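Local coordinates for ornithine aminotransferase (Plasmodium falciparum, PDB 3LG0), which catalyses the pyridoxal-phosphate-dependent transfer of the delta-amino group of ornithine to 2-oxoglutarate, giving glutamate semialdehyde and glutamate, at residues V194-V199 with L229-E234; G207-S212 with E342-G347; V257-K262 with S272-N277. One frame throughout, in Å; residues are numbered along the deposited sequence.

Interaction 1 (V194-V199 with L229-E234); sequences VCAFIV and LFVADE
Leu229 O takes the shortest bond of this strand pair, from Phe197 N at 2.8 Å, and Ala196 CA approaches the same oxygen at 3.3 Å through a CA-H...O contact. These are neighbouring parallel strands of a beta-alpha-beta crossover, with helix 215-226 between them in sequence; their short axes run 4.8 Å apart and are inclined by 23°. Five backbone hydrogen bonds, the first from Leu229 N to Cys195 O and the last from Asp233 N to Val199 O, fix the register from Ala196-Leu229 to Val199-Ala232. On the face carrying Ile198 and Val231, the two side chains lie alongside each other and point the same way, Ile198 CG1 coming to 3.6 Å from Val231 CB; helix 112-129 packs on this face. Phe197, Val199 and Phe230 occupy the other face, against helix 215-226. Asp233 OD1 accepts from Val235 N, and its side chain is about 8 Å from that of Lys262, by similarity the cofactor lysine, with nothing attached here. Within the first strand, Val199 CB lies over one face of the Phe197 ring, toward its rim, whereas Val199 CG1, held between the backbone N and the carbonyl carbon (chi1 68°), meets the Phe230 ring edge in plane, 3.9 Å from Phe230 CE1.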
ATOM      1  N   VAL A 194      22.082  19.513  -5.119  1.00 45.13           N
ATOM      2  CA  VAL A 194      20.867  19.364  -4.342  1.00 46.96           C
ATOM      3  C   VAL A 194      19.669  19.660  -5.229  1.00 52.25           C
ATOM      4  O   VAL A 194      19.638  20.686  -5.910  1.00 43.47           O
ATOM      5  CB  VAL A 194      20.876  20.300  -3.116  1.00 45.43           C
ATOM      6  CG1 VAL A 194      19.536  20.279  -2.402  1.00 42.67           C
ATOM      7  CG2 VAL A 194      22.001  19.909  -2.180  1.00 45.06           C
ATOM      8  N   CYS A 195      18.692  18.754  -5.234  1.00 41.90           N
ATOM      9  CA  CYS A 195      17.492  18.939  -6.053  1.00 40.09           C
ATOM     10  C   CYS A 195      16.266  19.312  -5.209  1.00 43.29           C
ATOM     11  O   CYS A 195      15.334  19.971  -5.691  1.00 40.43           O
ATOM     12  CB  CYS A 195      17.205  17.676  -6.879  1.00 38.68           C
ATOM     13  SG  CYS A 195      16.953  16.185  -5.845  1.00 42.34           S
ATOM     14  N   ALA A 196      16.264  18.885  -3.947  1.00 45.90           N
ATOM     15  CA  ALA A 196      15.098  19.109  -3.097  1.00 42.54           C
ATOM     16  C   ALA A 196      15.397  19.105  -1.606  1.00 31.66           C
ATOM     17  O   ALA A 196      16.360  18.500  -1.140  1.00 37.56           O
ATOM     18  CB  ALA A 196      13.990  18.087  -3.418  1.00 24.86           C
ATOM     19  N   PHE A 197      14.525  19.778  -0.873  1.00 33.19           N
ATOM     20  CA  PHE A 197      14.483  19.720   0.577  1.00 34.29           C
ATOM     21  C   PHE A 197      13.099  19.185   0.962  1.00 35.12           C
ATOM     22  O   PHE A 197      12.075  19.828   0.695  1.00 29.73           O
ATOM     23  CB  PHE A 197      14.689  21.120   1.159  1.00 27.27           C
ATOM     24  CG  PHE A 197      14.593  21.185   2.660  1.00 34.76           C
ATOM     25  CD1 PHE A 197      15.232  20.249   3.451  1.00 34.67           C
ATOM     26  CD2 PHE A 197      13.887  22.204   3.275  1.00 35.93           C
ATOM     27  CE1 PHE A 197      15.150  20.316   4.834  1.00 38.91           C
ATOM     28  CE2 PHE A 197      13.801  22.277   4.656  1.00 40.20           C
ATOM     29  CZ  PHE A 197      14.440  21.332   5.437  1.00 35.49           C
ATOM     30  N   ILE A 198      13.069  18.004   1.574  1.00 32.03           N
ATOM     31  CA  ILE A 198      11.797  17.400   1.987  1.00 35.78           C
ATOM     32  C   ILE A 198      11.648  17.497   3.503  1.00 33.05           C
ATOM     33  O   ILE A 198      12.516  17.057   4.253  1.00 35.02           O
ATOM     34  CB  ILE A 198      11.666  15.953   1.491  1.00 31.56           C
ATOM     35  CG1 ILE A 198      11.914  15.909  -0.020  1.00 29.85           C
ATOM     36  CG2 ILE A 198      10.292  15.410   1.835  1.00 31.59           C
ATOM     37  CD1 ILE A 198      11.946  14.540  -0.645  1.00 26.43           C
ATOM     38  N   VAL A 199      10.563  18.116   3.935  1.00 32.38           N
ATOM     39  CA  VAL A 199      10.428  18.508   5.328  1.00 34.17           C
ATOM     40  C   VAL A 199       8.962  18.514   5.768  1.00 33.05           C
ATOM     41  O   VAL A 199       8.063  18.775   4.964  1.00 27.84           O
ATOM     42  CB  VAL A 199      11.025  19.915   5.545  1.00 35.06           C
ATOM     43  CG1 VAL A 199      10.182  20.930   4.836  1.00 21.97           C
ATOM     44  CG2 VAL A 199      11.133  20.250   7.025  1.00 33.51           C
ATOM     45  N   LEU A 229      13.702  22.334  -5.034  1.00 36.30           N
ATOM     46  CA  LEU A 229      12.324  21.959  -4.752  1.00 38.86           C
ATOM     47  C   LEU A 229      12.087  22.003  -3.244  1.00 31.57           C
ATOM     48  O   LEU A 229      12.814  21.376  -2.482  1.00 37.26           O
ATOM     49  CB  LEU A 229      12.000  20.574  -5.322  1.00 36.83           C
ATOM     50  CG  LEU A 229      11.915  20.488  -6.850  1.00 40.35           C
ATOM     51  CD1 LEU A 229      11.527  19.083  -7.319  1.00 29.82           C
ATOM     52  CD2 LEU A 229      10.929  21.498  -7.392  1.00 33.87           C
ATOM     53  N   PHE A 230      11.106  22.795  -2.832  1.00 30.03           N
ATOM     54  CA  PHE A 230      10.641  22.831  -1.458  1.00 37.86           C
ATOM     55  C   PHE A 230       9.462  21.848  -1.339  1.00 36.18           C
ATOM     56  O   PHE A 230       8.321  22.169  -1.713  1.00 28.45           O
ATOM     57  CB  PHE A 230      10.245  24.277  -1.089  1.00 33.52           C
ATOM     58  CG  PHE A 230       9.411  24.406   0.162  1.00 37.44           C
ATOM     59  CD1 PHE A 230       9.556  23.523   1.216  1.00 40.18           C
ATOM     60  CD2 PHE A 230       8.497  25.438   0.290  1.00 34.89           C
ATOM     61  CE1 PHE A 230       8.777  23.650   2.354  1.00 35.12           C
ATOM     62  CE2 PHE A 230       7.724  25.577   1.425  1.00 44.39           C
ATOM     63  CZ  PHE A 230       7.861  24.677   2.459  1.00 42.20           C
ATOM     64  N   VAL A 231       9.763  20.642  -0.846  1.00 34.37           N
ATOM     65  CA  VAL A 231       8.749  19.590  -0.663  1.00 30.45           C
ATOM     66  C   VAL A 231       8.219  19.481   0.773  1.00 31.99           C
ATOM     67  O   VAL A 231       8.973  19.171   1.698  1.00 33.76           O
ATOM     68  CB  VAL A 231       9.293  18.216  -1.059  1.00 33.42           C
ATOM     69  CG1 VAL A 231       8.172  17.186  -1.052  1.00 29.52           C
ATOM     70  CG2 VAL A 231       9.948  18.281  -2.437  1.00 35.15           C
ATOM     71  N   ALA A 232       6.926  19.723   0.943  1.00 26.20           N
ATOM     72  CA  ALA A 232       6.283  19.630   2.239  1.00 27.99           C
ATOM     73  C   ALA A 232       5.577  18.290   2.413  1.00 34.22           C
ATOM     74  O   ALA A 232       4.631  17.980   1.681  1.00 30.05           O
ATOM     75  CB  ALA A 232       5.276  20.765   2.421  1.00 24.01           C
ATOM     76  N   ASP A 233       6.021  17.518   3.399  1.00 29.74           N
ATOM     77  CA  ASP A 233       5.368  16.273   3.766  1.00 26.38           C
ATOM     78  C   ASP A 233       4.204  16.549   4.698  1.00 25.04           C
ATOM     79  O   ASP A 233       4.404  16.779   5.885  1.00 31.77           O
ATOM     80  CB  ASP A 233       6.359  15.349   4.475  1.00 30.10           C
ATOM     81  CG  ASP A 233       5.744  14.003   4.841  1.00 39.86           C
ATOM     82  OD1 ASP A 233       4.504  13.843   4.699  1.00 27.71           O
ATOM     83  OD2 ASP A 233       6.504  13.105   5.267  1.00 46.48           O
ATOM     84  N   GLU A 234       2.990  16.498   4.168  1.00 25.06           N
ATOM     85  CA  GLU A 234       1.799  16.854   4.937  1.00 27.14           C
ATOM     86  C   GLU A 234       0.942  15.626   5.199  1.00 26.35           C
ATOM     87  O   GLU A 234      -0.264  15.731   5.436  1.00 28.38           O
ATOM     88  CB  GLU A 234       0.987  17.913   4.176  1.00 25.63           C
ATOM     89  CG  GLU A 234       1.687  19.276   4.047  1.00 29.57           C
ATOM     90  CD  GLU A 234       1.157  20.362   5.007  1.00 41.94           C
ATOM     91  OE1 GLU A 234       0.441  20.047   5.986  1.00 43.16           O
ATOM     92  OE2 GLU A 234       1.459  21.553   4.773  1.00 37.48           O
TER

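Interaction 2 (G207-S212 with E342-G347); sequences GVIVPS and EVRGKG
Arg344 holds the backbone of Gly207 and Val208 through two consecutive carbonyls. Its NH2 and NE both converge on Gly207 O, NH2 at 2.9 Å and NE at a longer 3.2 Å, approaching from the same face of that carbonyl's plane while the oxygen lies within a few degrees of the guanidinium plane. The NE proton is shared: Val208 O also accepts from NE, at 3.0 Å, but with an N-H...O angle of only 130° and with the donor well above the carbonyl plane, so this bond is the more bent of the two. A turn at chi3 (-68°) swings the guanidinium out of the line of its methylene chain toward these oxygens. Over one guanidinium face lies Ile209 CD1, 3.7 Å from Arg344 NE; the CB of Ile209 leads away, and the isoleucine's own chi2 (-55°) carries the methyl back. Further along, Val208 CG1 rests on Gly345 CA, and Val210 straddles two residues, CG2 reaching 3.5 Å from Gly345 O and CG1 the same distance from Lys346 NZ.

In the second shell, Glu342 OE1 forms a salt bridge to Arg344 NH1 at 2.9 Å, and Glu353 gives that nitrogen a second carboxylate. On the loop side, Val208 and Ile209 both face Gln203 in a G1 beta bulge, consistent with the way the chain presents these carbonyls. Strand 340-346 is outermost in its sheet within this chain, so the contact fastens the loop before helix 215-226 to that sheet.

The chemistry is therefore divided: within this contact NE and NH2 serve neutral backbone oxygens, whereas NH1 is paired with acids that probably stabilise the arginine's positive charge.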
ATOM      1  N   GLY A 207       8.467  13.537  17.862  1.00 36.42           N
ATOM      2  CA  GLY A 207       7.740  13.829  19.082  1.00 39.99           C
ATOM      3  C   GLY A 207       6.970  15.125  19.021  1.00 31.33           C
ATOM      4  O   GLY A 207       6.863  15.836  20.006  1.00 33.97           O
ATOM      5  N   VAL A 208       6.418  15.426  17.857  1.00 38.75           N
ATOM      6  CA  VAL A 208       5.657  16.662  17.663  1.00 37.04           C
ATOM      7  C   VAL A 208       6.512  17.909  17.950  1.00 41.01           C
ATOM      8  O   VAL A 208       6.299  18.637  18.929  1.00 39.00           O
ATOM      9  CB  VAL A 208       4.346  16.657  18.466  1.00 31.30           C
ATOM     10  CG1 VAL A 208       3.531  17.912  18.166  1.00 32.31           C
ATOM     11  CG2 VAL A 208       3.543  15.392  18.147  1.00 26.57           C
ATOM     12  N   ILE A 209       7.496  18.129  17.078  1.00 40.66           N
ATOM     13  CA  ILE A 209       8.338  19.312  17.148  1.00 39.30           C
ATOM     14  C   ILE A 209       7.808  20.422  16.245  1.00 40.17           C
ATOM     15  O   ILE A 209       7.835  20.303  15.023  1.00 43.00           O
ATOM     16  CB  ILE A 209       9.781  19.006  16.747  1.00 43.14           C
ATOM     17  CG1 ILE A 209      10.312  17.815  17.545  1.00 40.91           C
ATOM     18  CG2 ILE A 209      10.653  20.235  16.961  1.00 37.72           C
ATOM     19  CD1 ILE A 209      10.194  18.000  19.037  1.00 43.36           C
ATOM     20  N   VAL A 210       7.332  21.500  16.863  1.00 36.57           N
ATOM     21  CA  VAL A 210       6.821  22.669  16.157  1.00 39.72           C
ATOM     22  C   VAL A 210       7.958  23.639  15.796  1.00 46.06           C
ATOM     23  O   VAL A 210       8.830  23.920  16.620  1.00 40.90           O
ATOM     24  CB  VAL A 210       5.771  23.405  17.020  1.00 39.56           C
ATOM     25  CG1 VAL A 210       5.147  24.553  16.250  1.00 43.84           C
ATOM     26  CG2 VAL A 210       4.680  22.433  17.484  1.00 33.18           C
ATOM     27  N   PRO A 211       7.953  24.160  14.558  1.00 43.84           N
ATOM     28  CA  PRO A 211       9.046  25.051  14.153  1.00 51.40           C
ATOM     29  C   PRO A 211       8.832  26.479  14.666  1.00 43.23           C
ATOM     30  O   PRO A 211       7.690  26.880  14.885  1.00 41.62           O
ATOM     31  CB  PRO A 211       8.952  25.048  12.615  1.00 39.65           C
ATOM     32  CG  PRO A 211       7.649  24.364  12.271  1.00 44.54           C
ATOM     33  CD  PRO A 211       6.892  24.109  13.545  1.00 40.28           C
ATOM     34  N   SER A 212       9.909  27.238  14.842  1.00 49.71           N
ATOM     35  CA  SER A 212       9.788  28.685  15.077  1.00 58.33           C
ATOM     36  C   SER A 212       9.058  29.347  13.906  1.00 57.20           C
ATOM     37  O   SER A 212       9.223  28.928  12.763  1.00 59.16           O
ATOM     38  CB  SER A 212      11.166  29.317  15.250  1.00 57.80           C
ATOM     39  OG  SER A 212      11.968  29.085  14.105  1.00 54.08           O
ATOM     40  N   GLU A 342       7.385  18.736  28.883  1.00 42.47           N
ATOM     41  CA  GLU A 342       6.819  19.771  28.020  1.00 44.35           C
ATOM     42  C   GLU A 342       5.528  19.330  27.327  1.00 37.80           C
ATOM     43  O   GLU A 342       5.395  18.180  26.919  1.00 37.15           O
ATOM     44  CB  GLU A 342       7.836  20.196  26.949  1.00 41.29           C
ATOM     45  CG  GLU A 342       7.332  21.343  26.061  1.00 48.10           C
ATOM     46  CD  GLU A 342       8.351  21.809  25.009  1.00 62.93           C
ATOM     47  OE1 GLU A 342       9.251  21.021  24.623  1.00 50.71           O
ATOM     48  OE2 GLU A 342       8.240  22.977  24.557  1.00 52.35           O
ATOM     49  N   VAL A 343       4.582  20.255  27.205  1.00 28.95           N
ATOM     50  CA  VAL A 343       3.415  20.068  26.373  1.00 29.05           C
ATOM     51  C   VAL A 343       3.689  20.768  25.037  1.00 45.12           C
ATOM     52  O   VAL A 343       4.102  21.921  25.027  1.00 44.57           O
ATOM     53  CB  VAL A 343       2.155  20.655  27.023  1.00 35.80           C
ATOM     54  CG1 VAL A 343       0.948  20.454  26.110  1.00 36.22           C
ATOM     55  CG2 VAL A 343       1.907  20.028  28.388  1.00 34.11           C
ATOM     56  N   ARG A 344       3.490  20.070  23.916  1.00 41.99           N
ATOM     57  CA  ARG A 344       3.745  20.635  22.579  1.00 37.16           C
ATOM     58  C   ARG A 344       2.586  20.400  21.648  1.00 42.97           C
ATOM     59  O   ARG A 344       1.800  19.475  21.847  1.00 39.97           O
ATOM     60  CB  ARG A 344       4.961  20.003  21.916  1.00 32.30           C
ATOM     61  CG  ARG A 344       6.284  20.403  22.507  1.00 46.37           C
ATOM     62  CD  ARG A 344       7.426  19.945  21.628  1.00 35.44           C
ATOM     63  NE  ARG A 344       7.570  18.498  21.592  1.00 41.22           N
ATOM     64  CZ  ARG A 344       8.347  17.804  22.422  1.00 44.84           C
ATOM     65  NH1 ARG A 344       9.045  18.421  23.368  1.00 35.76           N
ATOM     66  NH2 ARG A 344       8.434  16.488  22.309  1.00 39.62           N
ATOM     67  N   GLY A 345       2.493  21.219  20.606  1.00 35.07           N
ATOM     68  CA  GLY A 345       1.433  21.028  19.638  1.00 39.18           C
ATOM     69  C   GLY A 345       1.037  22.220  18.799  1.00 37.84           C
ATOM     70  O   GLY A 345       1.579  23.308  18.927  1.00 35.20           O
ATOM     71  N   LYS A 346       0.074  21.981  17.918  1.00 33.18           N
ATOM     72  CA  LYS A 346      -0.504  22.999  17.076  1.00 29.69           C
ATOM     73  C   LYS A 346      -1.815  22.431  16.614  1.00 29.73           C
ATOM     74  O   LYS A 346      -1.862  21.289  16.172  1.00 35.15           O
ATOM     75  CB  LYS A 346       0.408  23.292  15.874  1.00 35.83           C
ATOM     76  CG  LYS A 346      -0.193  24.253  14.853  1.00 38.87           C
ATOM     77  CD  LYS A 346       0.900  24.865  13.968  1.00 38.01           C
ATOM     78  CE  LYS A 346       1.712  25.887  14.769  1.00 60.26           C
ATOM     79  NZ  LYS A 346       2.988  26.291  14.122  1.00 45.83           N
ATOM     80  N   GLY A 347      -2.887  23.208  16.732  1.00 29.39           N
ATOM     81  CA  GLY A 347      -4.218  22.704  16.428  1.00 31.10           C
ATOM     82  C   GLY A 347      -4.481  21.467  17.280  1.00 41.16           C
ATOM     83  O   GLY A 347      -4.262  21.488  18.491  1.00 32.80           O
TER

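Interaction 3 (V257-K262 with S272-N277); sequences VILLGK and SAILAN
Ile274 is wedged between two side chains of the opposing strand: its CG1 lies 3.7 Å from Leu259 CD2, the two side chains running alongside each other, and its CG2 meets Val257 CG1 at 3.8 Å. This beta hairpin, with short strand axes 167° apart, is also tightly packed on its other face, where Leu260 CD1 touches Leu275 CD1 at 3.7 Å. Two hydrogen-bonded pairs, Ile258-Leu275 and Leu260-Ala273, lock the register with four bonds, among them Leu260 N to Ala273 O at 2.9 Å, and flank the non-hydrogen-bonded pair Leu259-Ile274. The ends are slacker. At Gly261 and Ser272 the backbones come close, and Ser272 CB is 3.4 Å from Leu260 O, but no hydrogen bond joins this pair; Ser272 OG turns instead to Thr111 O. Lys262, by similarity the cofactor lysine and unmodified here, starts away from the partner strand and packs on Ser291 of the second subunit. At the other end, partly exposed Asn277 stands at the N-cap position before a helix, its OD1 accepting from Asp104 N instead of capping it. Strand 257-260 continues the sheet beside strand 229-233, strand 272-276 beside strand 105-109, and helix 112-129 covers Leu259 and Ile274.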
ATOM      1  N   VAL A 257       6.020  21.088  -3.930  1.00 34.94           N
ATOM      2  CA  VAL A 257       5.487  19.736  -3.927  1.00 25.78           C
ATOM      3  C   VAL A 257       4.856  19.422  -2.574  1.00 25.28           C
ATOM      4  O   VAL A 257       5.444  19.684  -1.527  1.00 32.34           O
ATOM      5  CB  VAL A 257       6.596  18.720  -4.243  1.00 27.41           C
ATOM      6  CG1 VAL A 257       6.042  17.303  -4.223  1.00 21.26           C
ATOM      7  CG2 VAL A 257       7.251  19.035  -5.615  1.00 28.02           C
ATOM      8  N   ILE A 258       3.646  18.887  -2.596  1.00 29.09           N
ATOM      9  CA  ILE A 258       2.959  18.466  -1.376  1.00 27.16           C
ATOM     10  C   ILE A 258       2.762  16.951  -1.361  1.00 29.00           C
ATOM     11  O   ILE A 258       2.380  16.375  -2.382  1.00 27.44           O
ATOM     12  CB  ILE A 258       1.577  19.118  -1.270  1.00 33.82           C
ATOM     13  CG1 ILE A 258       1.699  20.639  -1.268  1.00 32.00           C
ATOM     14  CG2 ILE A 258       0.850  18.642   0.002  1.00 34.11           C
ATOM     15  CD1 ILE A 258       2.154  21.212   0.042  1.00 34.04           C
ATOM     16  N   LEU A 259       3.033  16.318  -0.211  1.00 26.53           N
ATOM     17  CA  LEU A 259       2.655  14.914   0.042  1.00 28.78           C
ATOM     18  C   LEU A 259       1.430  14.826   0.974  1.00 28.66           C
ATOM     19  O   LEU A 259       1.416  15.415   2.059  1.00 24.86           O
ATOM     20  CB  LEU A 259       3.789  14.120   0.704  1.00 24.95           C
ATOM     21  CG  LEU A 259       5.226  14.160   0.218  1.00 33.63           C
ATOM     22  CD1 LEU A 259       5.948  12.915   0.737  1.00 27.23           C
ATOM     23  CD2 LEU A 259       5.247  14.207  -1.276  1.00 21.44           C
ATOM     24  N   LEU A 260       0.428  14.054   0.571  1.00 21.14           N
ATOM     25  CA  LEU A 260      -0.769  13.859   1.379  1.00 19.15           C
ATOM     26  C   LEU A 260      -1.026  12.376   1.605  1.00 24.13           C
ATOM     27  O   LEU A 260      -0.601  11.539   0.808  1.00 21.03           O
ATOM     28  CB  LEU A 260      -1.998  14.458   0.682  1.00 20.76           C
ATOM     29  CG  LEU A 260      -2.079  15.969   0.430  1.00 25.22           C
ATOM     30  CD1 LEU A 260      -3.345  16.308  -0.354  1.00 24.87           C
ATOM     31  CD2 LEU A 260      -2.072  16.718   1.752  1.00 23.06           C
ATOM     32  N   GLY A 261      -1.736  12.052   2.687  1.00 26.51           N
ATOM     33  CA  GLY A 261      -2.144  10.672   2.950  1.00 31.95           C
ATOM     34  C   GLY A 261      -3.131  10.537   4.098  1.00 26.93           C
ATOM     35  O   GLY A 261      -3.873  11.461   4.371  1.00 31.22           O
ATOM     36  N   LYS A 262      -3.137   9.383   4.760  1.00 32.77           N
ATOM     37  CA  LYS A 262      -3.922   9.161   5.983  1.00 33.62           C
ATOM     38  C   LYS A 262      -5.378   9.595   5.889  1.00 30.14           C
ATOM     39  O   LYS A 262      -6.230   8.809   5.491  1.00 26.14           O
ATOM     40  CB  LYS A 262      -3.266   9.827   7.201  1.00 33.28           C
ATOM     41  CG  LYS A 262      -1.827   9.401   7.460  1.00 31.76           C
ATOM     42  CD  LYS A 262      -1.701   7.892   7.573  1.00 37.31           C
ATOM     43  CE  LYS A 262      -0.317   7.469   8.080  1.00 41.81           C
ATOM     44  NZ  LYS A 262      -0.160   5.968   8.115  1.00 44.18           N
ATOM     45  N   SER A 272      -2.764   7.794  -0.768  1.00 23.82           N
ATOM     46  CA  SER A 272      -1.808   8.868  -0.598  1.00 21.14           C
ATOM     47  C   SER A 272      -1.711   9.594  -1.937  1.00 21.75           C
ATOM     48  O   SER A 272      -2.225   9.108  -2.955  1.00 21.44           O
ATOM     49  CB  SER A 272      -0.448   8.304  -0.167  1.00 15.75           C
ATOM     50  OG  SER A 272       0.142   7.609  -1.239  1.00 18.44           O
ATOM     51  N   ALA A 273      -1.054  10.743  -1.943  1.00 17.55           N
ATOM     52  CA  ALA A 273      -0.968  11.563  -3.154  1.00 25.78           C
ATOM     53  C   ALA A 273       0.232  12.507  -3.142  1.00 26.48           C
ATOM     54  O   ALA A 273       0.674  12.967  -2.089  1.00 17.55           O
ATOM     55  CB  ALA A 273      -2.279  12.389  -3.349  1.00 20.25           C
ATOM     56  N   ILE A 274       0.721  12.809  -4.337  1.00 19.00           N
ATOM     57  CA  ILE A 274       1.676  13.862  -4.523  1.00 26.32           C
ATOM     58  C   ILE A 274       1.044  14.946  -5.407  1.00 29.55           C
ATOM     59  O   ILE A 274       0.465  14.654  -6.455  1.00 27.21           O
ATOM     60  CB  ILE A 274       2.967  13.331  -5.154  1.00 26.45           C
ATOM     61  CG1 ILE A 274       3.713  12.445  -4.165  1.00 32.69           C
ATOM     62  CG2 ILE A 274       3.871  14.469  -5.558  1.00 22.36           C
ATOM     63  CD1 ILE A 274       4.838  11.635  -4.817  1.00 30.61           C
ATOM     64  N   LEU A 275       1.147  16.201  -4.974  1.00 24.91           N
ATOM     65  CA  LEU A 275       0.658  17.323  -5.776  1.00 31.35           C
ATOM     66  C   LEU A 275       1.837  18.171  -6.190  1.00 34.86           C
ATOM     67  O   LEU A 275       2.727  18.461  -5.380  1.00 29.57           O
ATOM     68  CB  LEU A 275      -0.292  18.205  -4.977  1.00 26.53           C
ATOM     69  CG  LEU A 275      -1.615  17.635  -4.508  1.00 33.06           C
ATOM     70  CD1 LEU A 275      -1.974  18.292  -3.171  1.00 37.15           C
ATOM     71  CD2 LEU A 275      -2.696  17.885  -5.551  1.00 28.18           C
ATOM     72  N   ALA A 276       1.835  18.593  -7.444  1.00 30.56           N
ATOM     73  CA  ALA A 276       2.921  19.406  -7.966  1.00 32.22           C
ATOM     74  C   ALA A 276       2.435  20.079  -9.244  1.00 32.71           C
ATOM     75  O   ALA A 276       1.434  19.660  -9.830  1.00 31.86           O
ATOM     76  CB  ALA A 276       4.152  18.533  -8.235  1.00 22.05           C
ATOM     77  N   ASN A 277       3.129  21.124  -9.671  1.00 30.19           N
ATOM     78  CA  ASN A 277       2.777  21.785 -10.925  1.00 44.96           C
ATOM     79  C   ASN A 277       3.420  21.108 -12.125  1.00 32.05           C
ATOM     80  O   ASN A 277       4.302  20.273 -11.958  1.00 34.91           O
ATOM     81  CB  ASN A 277       3.155  23.259 -10.870  1.00 31.36           C
ATOM     82  CG  ASN A 277       2.258  24.041  -9.962  1.00 36.76           C
ATOM     83  OD1 ASN A 277       1.053  23.786  -9.888  1.00 40.95           O
ATOM     84  ND2 ASN A 277       2.832  25.005  -9.255  1.00 38.52           N
TER

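Interactions 1 and 3 are buried parts of one seven-stranded sheet and meet directly: strand 229-233 pairs with both strand 194-199 and strand 257-260, Ala232 N bonding to Val257 O and Glu234 N to Leu259 O. Both join backbones by regular bonds and close over apolar side chains, yet the first is parallel and the second antiparallel. Interaction 2 is only partly buried, touches neither, and joins a loop to the outermost strand of the other sheet; its nearest atoms are about 8 Å from interaction 1 and 13 Å from interaction 3. There a charged side chain replaces strand pairing, so Arg344's grip on this loop ties the other sheet to the chain leaving strand 194-199.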